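PDB 6D0T: BB1 from Synthetic construct, which is a de novo designed beta-barrel, made in the course of designing fluorescence-activating barrels and probably serving as a scaffold on the way to ligand-binding versions. Local coordinates for residues M1-A4 against A5-F8. Residues are numbered along the deposited sequence; the frame is centred on the assembly and turned at random.
Sequences MVDA and AQYF
With CG anti to the backbone N (chi1 179°), D3 folds its carboxylate back over the first turn of the short helix, where OD1 accepts from Q6 N at 3.0 Å; Y7, its CG likewise opposite its own N (chi1 176°), sets its ring against V2. The D3 bond is an N-cap, reaching OD1 on its anti side and 27° out of the carboxylate plane. A water spans the same corner, donating to D3 OD1 and accepting from A5 N at 2.8 Å, so a second amide of the first turn also finds a partner. The alkyl part of Q6 packs across D3, its CB 3.5 Å from D3 OD1. Behind the cap the backbone winds on: Y7 N binds D3 O at 2.9 Å, and F8 N reaches A4 O at 3.0 Å in a nearly straight bond. V2 packs on the two aromatics. Its CG1 sits over one face of the Y7 ring, 4.2 Å from the centroid, a CH-pi contact, while its CG2 touches F8 CE2 at 3.9 Å. The F8 ring brings its CD2 edge to A4, with A4 O near the ring plane. Were F8 an alanine, V2 CG2 and A4 CB would probably be left with a gap where the ring had been. Helix 4-7 sits against the closed eight-stranded barrel, just ahead of strand 10-18: Y7 OH bonds to S86 O and its ring meets R108 in a cation-pi contact, while F8 packs on L82 and V84 of strand 77-86, I38 of strand 37-46 and M30 of strand 23-32.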
# COMPACT_ATOMS: atom_id res chain seq x y z
N MET A 1 11.27 -15.31 -1.23
CA MET A 1 10.20 -14.30 -1.13
C MET A 1 9.01 -14.83 -0.34
O MET A 1 8.81 -16.01 -0.23
CB MET A 1 9.77 -13.87 -2.53
CG MET A 1 10.92 -13.24 -3.31
SD MET A 1 10.38 -12.41 -4.81
CE MET A 1 9.59 -10.94 -4.12
N VAL A 2 8.21 -13.93 0.22
CA VAL A 2 7.03 -14.37 0.91
C VAL A 2 6.01 -14.91 -0.09
O VAL A 2 5.98 -14.51 -1.26
CB VAL A 2 6.40 -13.24 1.76
CG1 VAL A 2 7.41 -12.67 2.75
CG2 VAL A 2 5.75 -12.13 0.89
N ASP A 3 5.14 -15.78 0.42
CA ASP A 3 3.96 -16.28 -0.26
C ASP A 3 2.86 -15.25 -0.08
O ASP A 3 2.51 -14.92 1.05
CB ASP A 3 3.58 -17.63 0.35
CG ASP A 3 2.36 -18.24 -0.26
OD1 ASP A 3 1.25 -17.64 -0.10
OD2 ASP A 3 2.48 -19.35 -0.84
N ALA A 4 2.35 -14.72 -1.19
CA ALA A 4 1.50 -13.53 -1.09
C ALA A 4 0.29 -13.78 -0.20
O ALA A 4 -0.05 -12.94 0.67
CB ALA A 4 1.04 -13.10 -2.49
N ALA A 5 -0.42 -14.87 -0.43
CA ALA A 5 -1.66 -15.09 0.31
C ALA A 5 -1.42 -15.57 1.73
O ALA A 5 -2.32 -15.44 2.56
CB ALA A 5 -2.56 -16.06 -0.44
N GLN A 6 -0.26 -16.16 2.01
CA GLN A 6 0.11 -16.44 3.39
C GLN A 6 0.42 -15.14 4.16
O GLN A 6 -0.00 -14.97 5.30
CB GLN A 6 1.34 -17.36 3.43
CG GLN A 6 1.81 -17.65 4.86
CD GLN A 6 3.02 -18.58 4.90
OE1 GLN A 6 3.76 -18.69 3.93
NE2 GLN A 6 3.26 -19.18 6.05
N TYR A 7 1.17 -14.23 3.56
CA TYR A 7 1.81 -13.16 4.30
C TYR A 7 0.98 -11.88 4.36
O TYR A 7 0.83 -11.29 5.44
CB TYR A 7 3.19 -12.86 3.68
CG TYR A 7 3.87 -11.69 4.34
CD1 TYR A 7 3.70 -10.42 3.86
CD2 TYR A 7 4.66 -11.86 5.47
CE1 TYR A 7 4.25 -9.34 4.48
CE2 TYR A 7 5.24 -10.80 6.09
CZ TYR A 7 5.04 -9.52 5.59
OH TYR A 7 5.60 -8.42 6.21
N PHE A 8 0.41 -11.45 3.24
CA PHE A 8 -0.12 -10.09 3.21
C PHE A 8 -1.49 -9.95 3.87
O PHE A 8 -1.76 -8.88 4.43
CB PHE A 8 -0.19 -9.54 1.78
CG PHE A 8 1.16 -9.21 1.20
CD1 PHE A 8 1.88 -8.16 1.68
CD2 PHE A 8 1.72 -10.01 0.20
CE1 PHE A 8 3.16 -7.89 1.17
CE2 PHE A 8 2.96 -9.73 -0.32
CZ PHE A 8 3.69 -8.68 0.18
O HOH W 1 0.08 -16.61 -2.63